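Local coordinates for protein beta sliding clamp (Streptococcus pneumoniae, PDB 2AWA) that forms a ring-shaped head-to-tail dimer around DNA, probably tethering DNA polymerases and other proteins to it and conferring processivity, at residues L147-K152 with V234-A239; D271-I276 with T333-T338. All coordinates share one frame; numbering follows the deposited sequence.

Interaction 1: residues L147-K152 with V234-A239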
ATOM      1  N   LEU B 147     -11.529 -13.539 -34.060  1.00 65.65           N
ATOM      2  CA  LEU B 147     -11.709 -12.106 -34.242  1.00 64.55           C
ATOM      3  C   LEU B 147     -10.418 -11.501 -33.749  1.00 64.29           C
ATOM      4  O   LEU B 147      -9.955 -11.853 -32.671  1.00 67.78           O
ATOM      5  CB  LEU B 147     -12.892 -11.591 -33.408  1.00 63.97           C
ATOM      6  CG  LEU B 147     -12.972 -10.090 -33.057  1.00 61.28           C
ATOM      7  CD1 LEU B 147     -13.264  -9.216 -34.244  1.00 65.22           C
ATOM      8  CD2 LEU B 147     -14.036  -9.871 -32.038  1.00 66.18           C
ATOM      9  N   ILE B 148      -9.823 -10.600 -34.518  1.00 62.94           N
ATOM     10  CA  ILE B 148      -8.558  -9.997 -34.126  1.00 61.37           C
ATOM     11  C   ILE B 148      -8.755  -8.531 -33.788  1.00 61.34           C
ATOM     12  O   ILE B 148      -9.200  -7.756 -34.616  1.00 60.62           O
ATOM     13  CB  ILE B 148      -7.479 -10.170 -35.209  1.00 60.16           C
ATOM     14  CG1 ILE B 148      -7.362 -11.646 -35.579  1.00 56.67           C
ATOM     15  CG2 ILE B 148      -6.130  -9.651 -34.706  1.00 58.56           C
ATOM     16  CD1 ILE B 148      -6.191 -11.968 -36.485  1.00 61.05           C
ATOM     17  N   LEU B 149      -8.422  -8.166 -32.556  1.00 62.34           N
ATOM     18  CA  LEU B 149      -8.492  -6.777 -32.135  1.00 65.23           C
ATOM     19  C   LEU B 149      -7.155  -6.349 -31.572  1.00 65.57           C
ATOM     20  O   LEU B 149      -6.477  -7.109 -30.856  1.00 63.80           O
ATOM     21  CB  LEU B 149      -9.589  -6.552 -31.075  1.00 65.42           C
ATOM     22  CG  LEU B 149     -11.002  -6.998 -31.457  1.00 70.18           C
ATOM     23  CD1 LEU B 149     -11.980  -6.894 -30.282  1.00 69.61           C
ATOM     24  CD2 LEU B 149     -11.507  -6.196 -32.657  1.00 73.67           C
ATOM     25  N   GLU B 150      -6.792  -5.118 -31.912  1.00 66.02           N
ATOM     26  CA  GLU B 150      -5.672  -4.450 -31.291  1.00 66.79           C
ATOM     27  C   GLU B 150      -5.980  -4.419 -29.772  1.00 65.34           C
ATOM     28  O   GLU B 150      -7.086  -4.077 -29.370  1.00 67.65           O
ATOM     29  CB  GLU B 150      -5.508  -3.054 -31.932  1.00 66.82           C
ATOM     30  CG  GLU B 150      -4.179  -2.349 -31.663  1.00 73.69           C
ATOM     31  N   THR B 151      -5.038  -4.844 -28.940  1.00 63.62           N
ATOM     32  CA  THR B 151      -5.260  -4.917 -27.498  1.00 63.71           C
ATOM     33  C   THR B 151      -5.445  -3.543 -26.848  1.00 64.67           C
ATOM     34  O   THR B 151      -6.191  -3.409 -25.873  1.00 64.31           O
ATOM     35  CB  THR B 151      -4.099  -5.611 -26.789  1.00 61.69           C
ATOM     36  OG1 THR B 151      -2.888  -5.220 -27.423  1.00 74.43           O
ATOM     37  CG2 THR B 151      -4.204  -7.085 -26.912  1.00 61.50           C
ATOM     38  N   LYS B 152      -4.789  -2.518 -27.380  1.00 65.92           N
ATOM     39  CA  LYS B 152      -4.929  -1.184 -26.803  1.00 68.37           C
ATOM     40  C   LYS B 152      -6.378  -0.669 -26.976  1.00 68.35           C
ATOM     41  O   LYS B 152      -6.885   0.081 -26.125  1.00 68.88           O
ATOM     42  CB  LYS B 152      -3.851  -0.214 -27.319  1.00 67.41           C
ATOM     43  CG  LYS B 152      -4.300   0.952 -28.190  1.00 73.81           C
ATOM     44  CD  LYS B 152      -3.075   1.833 -28.580  1.00 72.84           C
ATOM     45  CE  LYS B 152      -3.379   2.758 -29.760  1.00 75.09           C
ATOM     46  NZ  LYS B 152      -2.168   3.451 -30.301  1.00 75.68           N
ATOM     47  N   VAL B 234      -4.597  -9.611 -30.145  1.00 63.97           N
ATOM     48  CA  VAL B 234      -5.043 -10.856 -29.559  1.00 63.69           C
ATOM     49  C   VAL B 234      -6.121 -11.460 -30.469  1.00 61.80           C
ATOM     50  O   VAL B 234      -6.814 -10.735 -31.175  1.00 60.39           O
ATOM     51  CB  VAL B 234      -5.596 -10.604 -28.120  1.00 63.06           C
ATOM     52  CG1 VAL B 234      -6.931  -9.912 -28.164  1.00 63.76           C
ATOM     53  CG2 VAL B 234      -5.729 -11.890 -27.370  1.00 66.48           C
ATOM     54  N   GLU B 235      -6.256 -12.781 -30.436  1.00 62.11           N
ATOM     55  CA  GLU B 235      -7.310 -13.493 -31.171  1.00 61.32           C
ATOM     56  C   GLU B 235      -8.429 -13.920 -30.224  1.00 60.46           C
ATOM     57  O   GLU B 235      -8.150 -14.492 -29.176  1.00 57.85           O
ATOM     58  CB  GLU B 235      -6.740 -14.737 -31.809  1.00 60.60           C
ATOM     59  CG  GLU B 235      -5.539 -14.479 -32.653  1.00 61.94           C
ATOM     60  CD  GLU B 235      -5.216 -15.650 -33.562  1.00 68.56           C
ATOM     61  OE1 GLU B 235      -5.248 -16.807 -33.076  1.00 70.89           O
ATOM     62  OE2 GLU B 235      -4.918 -15.409 -34.755  1.00 74.53           O
ATOM     63  N   ILE B 236      -9.681 -13.666 -30.611  1.00 60.26           N
ATOM     64  CA  ILE B 236     -10.844 -13.949 -29.767  1.00 60.90           C
ATOM     65  C   ILE B 236     -11.694 -15.045 -30.372  1.00 60.42           C
ATOM     66  O   ILE B 236     -11.983 -15.037 -31.576  1.00 65.48           O
ATOM     67  CB  ILE B 236     -11.690 -12.683 -29.518  1.00 62.67           C
ATOM     68  CG1 ILE B 236     -10.781 -11.510 -29.132  1.00 63.82           C
ATOM     69  CG2 ILE B 236     -12.710 -12.913 -28.366  1.00 64.10           C
ATOM     70  CD1 ILE B 236     -11.518 -10.267 -28.618  1.00 63.28           C
ATOM     71  N   PHE B 237     -12.054 -16.033 -29.565  1.00 59.09           N
ATOM     72  CA  PHE B 237     -12.916 -17.123 -30.055  1.00 58.88           C
ATOM     73  C   PHE B 237     -14.148 -17.177 -29.177  1.00 60.32           C
ATOM     74  O   PHE B 237     -14.046 -16.992 -27.971  1.00 61.14           O
ATOM     75  CB  PHE B 237     -12.191 -18.475 -30.055  1.00 55.66           C
ATOM     76  CG  PHE B 237     -10.980 -18.510 -30.939  1.00 47.06           C
ATOM     77  CD1 PHE B 237      -9.825 -17.859 -30.556  1.00 41.02           C
ATOM     78  CD2 PHE B 237     -10.997 -19.189 -32.160  1.00 48.28           C
ATOM     79  CE1 PHE B 237      -8.704 -17.855 -31.345  1.00 43.87           C
ATOM     80  CE2 PHE B 237      -9.884 -19.203 -32.970  1.00 43.41           C
ATOM     81  CZ  PHE B 237      -8.722 -18.542 -32.568  1.00 51.71           C
ATOM     82  N   PHE B 238     -15.307 -17.431 -29.791  1.00 62.41           N
ATOM     83  CA  PHE B 238     -16.600 -17.393 -29.104  1.00 60.95           C
ATOM     84  C   PHE B 238     -17.218 -18.777 -28.983  1.00 61.89           C
ATOM     85  O   PHE B 238     -17.232 -19.536 -29.928  1.00 61.28           O
ATOM     86  CB  PHE B 238     -17.559 -16.473 -29.865  1.00 60.21           C
ATOM     87  CG  PHE B 238     -17.178 -15.015 -29.799  1.00 60.32           C
ATOM     88  CD1 PHE B 238     -17.495 -14.251 -28.688  1.00 66.11           C
ATOM     89  CD2 PHE B 238     -16.467 -14.425 -30.824  1.00 53.79           C
ATOM     90  CE1 PHE B 238     -17.114 -12.907 -28.610  1.00 66.97           C
ATOM     91  CE2 PHE B 238     -16.105 -13.110 -30.768  1.00 51.38           C
ATOM     92  CZ  PHE B 238     -16.426 -12.339 -29.662  1.00 66.20           C
ATOM     93  N   ALA B 239     -17.705 -19.102 -27.793  1.00 65.35           N
ATOM     94  CA  ALA B 239     -18.700 -20.166 -27.613  1.00 67.11           C
ATOM     95  C   ALA B 239     -19.894 -19.568 -26.858  1.00 69.12           C
ATOM     96  O   ALA B 239     -19.877 -18.376 -26.493  1.00 68.59           O
ATOM     97  CB  ALA B 239     -18.115 -21.352 -26.854  1.00 66.96           C
TER
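Leu147 and Ile236 form a hydrogen-bonded pair in this antiparallel arrangement, in which the outermost strand 147-150 joins strand 233-238 in the central domain of the clamp. Their backbones exchange two bonds: Leu147 N reaches a lone pair of Ile236 O at 2.9 Å, and Ile236 N returns to Leu147 O at 2.8 Å. Two residues on, the exchange slackens, with Val234 N 3.2 Å from Leu149 O and the reverse bond weak. The face bearing Leu147, Leu149, Val234 and Ile236 is the packed one. The Leu149 and Ile236 side chains cross at a slant, with Leu149 CD1 3.8 Å from Ile236 CD1, and both touch Leu154 of helix 151-161. Leu147, its CG trans to the amide nitrogen (chi1 159°), brings CD2 to the edge of the Phe238 ring, 4.0 Å from CE2; that ring also stacks on Phe211. At the start of helix 151-161 the Thr151 side chain crosses that of Val234 at about a right angle, while its OG1 bonds Ile231 O. The other face is looser: Ile148 and Glu235 merely run side by side, Ile148 CD1 lying 4.1 Å from Glu235 OE2 beside solvent. The chemistry is thus divided: backbone bonds set the pairing, apolar contacts pack the leucine-bearing face, and the opposite face depends little on side-chain chemistry between the strands.

Interaction 2: residues D271-I276 with T333-T338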
ATOM      1  N   ASP B 271     -32.976  15.034 -27.137  1.00 73.59           N
ATOM      2  CA  ASP B 271     -33.264  16.474 -27.006  1.00 71.63           C
ATOM      3  C   ASP B 271     -32.969  16.971 -25.580  1.00 68.83           C
ATOM      4  O   ASP B 271     -33.126  16.240 -24.609  1.00 68.70           O
ATOM      5  CB  ASP B 271     -34.724  16.766 -27.397  1.00 72.32           C
ATOM      6  N   PHE B 272     -32.529  18.217 -25.466  1.00 66.41           N
ATOM      7  CA  PHE B 272     -32.049  18.748 -24.197  1.00 64.43           C
ATOM      8  C   PHE B 272     -32.439  20.198 -24.001  1.00 63.45           C
ATOM      9  O   PHE B 272     -32.630  20.924 -24.961  1.00 64.54           O
ATOM     10  CB  PHE B 272     -30.536  18.592 -24.129  1.00 63.25           C
ATOM     11  CG  PHE B 272     -30.097  17.178 -24.160  1.00 60.52           C
ATOM     12  CD1 PHE B 272     -30.325  16.353 -23.071  1.00 60.41           C
ATOM     13  CD2 PHE B 272     -29.495  16.644 -25.288  1.00 65.08           C
ATOM     14  CE1 PHE B 272     -29.946  15.018 -23.093  1.00 64.43           C
ATOM     15  CE2 PHE B 272     -29.110  15.303 -25.323  1.00 63.25           C
ATOM     16  CZ  PHE B 272     -29.336  14.492 -24.224  1.00 63.96           C
ATOM     17  N   ASN B 273     -32.557  20.612 -22.751  1.00 62.89           N
ATOM     18  CA  ASN B 273     -32.889  21.998 -22.422  1.00 63.12           C
ATOM     19  C   ASN B 273     -31.673  22.785 -21.987  1.00 63.89           C
ATOM     20  O   ASN B 273     -31.596  23.975 -22.233  1.00 65.17           O
ATOM     21  CB  ASN B 273     -33.917  22.030 -21.313  1.00 62.69           C
ATOM     22  CG  ASN B 273     -35.140  21.267 -21.673  1.00 65.45           C
ATOM     23  OD1 ASN B 273     -35.814  21.597 -22.649  1.00 76.69           O
ATOM     24  ND2 ASN B 273     -35.431  20.214 -20.923  1.00 66.83           N
ATOM     25  N   THR B 274     -30.729  22.107 -21.339  1.00 63.89           N
ATOM     26  CA  THR B 274     -29.529  22.726 -20.809  1.00 62.92           C
ATOM     27  C   THR B 274     -28.322  21.906 -21.226  1.00 62.36           C
ATOM     28  O   THR B 274     -28.371  20.680 -21.193  1.00 64.40           O
ATOM     29  CB  THR B 274     -29.582  22.757 -19.269  1.00 62.54           C
ATOM     30  OG1 THR B 274     -30.657  23.595 -18.849  1.00 60.32           O
ATOM     31  CG2 THR B 274     -28.287  23.285 -18.678  1.00 63.48           C
ATOM     32  N   THR B 275     -27.248  22.579 -21.624  1.00 60.55           N
ATOM     33  CA  THR B 275     -25.943  21.937 -21.726  1.00 60.61           C
ATOM     34  C   THR B 275     -24.881  22.777 -20.989  1.00 62.00           C
ATOM     35  O   THR B 275     -25.047  23.989 -20.812  1.00 64.04           O
ATOM     36  CB  THR B 275     -25.515  21.725 -23.166  1.00 58.50           C
ATOM     37  OG1 THR B 275     -25.070  22.967 -23.713  1.00 58.95           O
ATOM     38  CG2 THR B 275     -26.663  21.158 -24.000  1.00 60.24           C
ATOM     39  N   ILE B 276     -23.816  22.122 -20.535  1.00 59.93           N
ATOM     40  CA  ILE B 276     -22.679  22.800 -19.938  1.00 60.33           C
ATOM     41  C   ILE B 276     -21.395  22.141 -20.408  1.00 60.23           C
ATOM     42  O   ILE B 276     -21.315  20.918 -20.489  1.00 61.93           O
ATOM     43  CB  ILE B 276     -22.698  22.730 -18.417  1.00 59.72           C
ATOM     44  CG1 ILE B 276     -23.996  23.321 -17.883  1.00 61.50           C
ATOM     45  CG2 ILE B 276     -21.532  23.519 -17.866  1.00 64.70           C
ATOM     46  CD1 ILE B 276     -24.218  23.100 -16.416  1.00 57.97           C
ATOM     47  N   THR B 333     -25.358  26.789 -21.993  1.00 61.72           N
ATOM     48  CA  THR B 333     -26.502  27.102 -22.833  1.00 61.64           C
ATOM     49  C   THR B 333     -27.765  26.584 -22.185  1.00 62.60           C
ATOM     50  O   THR B 333     -27.725  25.705 -21.326  1.00 63.29           O
ATOM     51  CB  THR B 333     -26.433  26.411 -24.213  1.00 62.18           C
ATOM     52  OG1 THR B 333     -26.470  24.990 -24.033  1.00 56.91           O
ATOM     53  CG2 THR B 333     -25.185  26.816 -24.994  1.00 64.62           C
ATOM     54  N   GLY B 334     -28.892  27.113 -22.638  1.00 64.18           N
ATOM     55  CA  GLY B 334     -30.189  26.583 -22.269  1.00 64.78           C
ATOM     56  C   GLY B 334     -30.752  27.313 -21.082  1.00 65.31           C
ATOM     57  O   GLY B 334     -30.466  28.488 -20.883  1.00 65.91           O
ATOM     58  N   GLU B 335     -31.536  26.613 -20.277  1.00 66.14           N
ATOM     59  CA  GLU B 335     -32.269  27.262 -19.210  1.00 68.28           C
ATOM     60  C   GLU B 335     -31.709  26.896 -17.860  1.00 66.08           C
ATOM     61  O   GLU B 335     -30.880  26.004 -17.737  1.00 65.01           O
ATOM     62  CB  GLU B 335     -33.767  26.958 -19.305  1.00 69.57           C
ATOM     63  CG  GLU B 335     -34.137  25.487 -19.397  1.00 73.28           C
ATOM     64  CD  GLU B 335     -35.634  25.283 -19.612  1.00 73.47           C
ATOM     65  OE1 GLU B 335     -36.311  26.239 -20.087  1.00 77.55           O
ATOM     66  OE2 GLU B 335     -36.123  24.163 -19.303  1.00 77.36           O
ATOM     67  N   ASP B 336     -32.147  27.627 -16.845  1.00 65.63           N
ATOM     68  CA  ASP B 336     -31.679  27.381 -15.496  1.00 65.09           C
ATOM     69  C   ASP B 336     -32.074  25.974 -15.105  1.00 64.20           C
ATOM     70  O   ASP B 336     -32.974  25.369 -15.698  1.00 65.54           O
ATOM     71  CB  ASP B 336     -32.242  28.413 -14.514  1.00 65.79           C
ATOM     72  CG  ASP B 336     -31.799  29.852 -14.849  1.00 69.98           C
ATOM     73  OD1 ASP B 336     -30.798  30.012 -15.588  1.00 75.01           O
ATOM     74  OD2 ASP B 336     -32.452  30.820 -14.378  1.00 69.53           O
ATOM     75  N   LEU B 337     -31.359  25.429 -14.137  1.00 63.02           N
ATOM     76  CA  LEU B 337     -31.621  24.073 -13.683  1.00 61.06           C
ATOM     77  C   LEU B 337     -31.029  23.875 -12.320  1.00 60.07           C
ATOM     78  O   LEU B 337     -29.902  24.302 -12.057  1.00 60.75           O
ATOM     79  CB  LEU B 337     -30.994  23.056 -14.629  1.00 60.50           C
ATOM     80  CG  LEU B 337     -30.928  21.589 -14.174  1.00 58.95           C
ATOM     81  CD1 LEU B 337     -32.316  20.994 -13.946  1.00 53.59           C
ATOM     82  CD2 LEU B 337     -30.153  20.758 -15.207  1.00 59.63           C
ATOM     83  N   THR B 338     -31.781  23.202 -11.463  1.00 58.51           N
ATOM     84  CA  THR B 338     -31.214  22.681 -10.245  1.00 58.62           C
ATOM     85  C   THR B 338     -31.346  21.168 -10.203  1.00 58.50           C
ATOM     86  O   THR B 338     -32.442  20.624 -10.335  1.00 62.14           O
ATOM     87  CB  THR B 338     -31.814  23.380  -9.038  1.00 56.93           C
ATOM     88  OG1 THR B 338     -31.329  24.733  -9.021  1.00 59.73           O
ATOM     89  CG2 THR B 338     -31.393  22.702  -7.767  1.00 58.56           C
TER
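The amide of Asn273 and the carboxylate of Glu335 lie side by side with planes 33° apart: Glu335 OE2 sits over one face of the amide, 3.9 Å from Asn273 CG, while Asn273 ND2 bonds Ile363 O. Asn273 and Thr274 together form a classic beta bulge opposite Phe362, at the start of strand 274-279 in the C-terminal domain. On its other side this strand pairs with the outermost strand 331-334. Thr275 and Thr333 exchange backbone bonds, Thr275 N approaching Thr333 O at 3.2 Å from well above the carbonyl plane and Thr333 N meeting Thr275 O at 3.1 Å. Gly334 follows, its CA making a CA-H...O contact of 3.0 Å with Asn273 O. Glu335 N also bonds that oxygen, with a bent N-H...O angle of 139°. From here the chain turns into strand 337-341 of a different sheet, and Thr274 OG1, beside its own backbone N (chi1 -65°), grips the turn by donating to Glu335 O at 2.7 Å. Across the Thr275-Thr333 pair the two hydroxyls also meet, Thr275 OG1 and Thr333 OG1 being modelled 2.5 Å apart, a very short and therefore doubtful length for their hydrogen bond.

Overall arrangement
Interactions 1 and 2 illustrate one principle twice: in a protein built of repeated clamp folds, a strand at the margin of a sheet is secured by antiparallel pairing. They follow one another along the chain, in the central and the C-terminal domain, with centres 41 Å apart and nearest atoms about 26 Å apart, so neither touches the other. Interaction 1 is largely buried and leads into helix 151-161; interaction 2 is at the surface, where the chain leaves one sheet for the next. No other chain of the assembly touches either contact. Both belong to the framework of sheets which, as in related clamps, supports the helices lining the DNA channel.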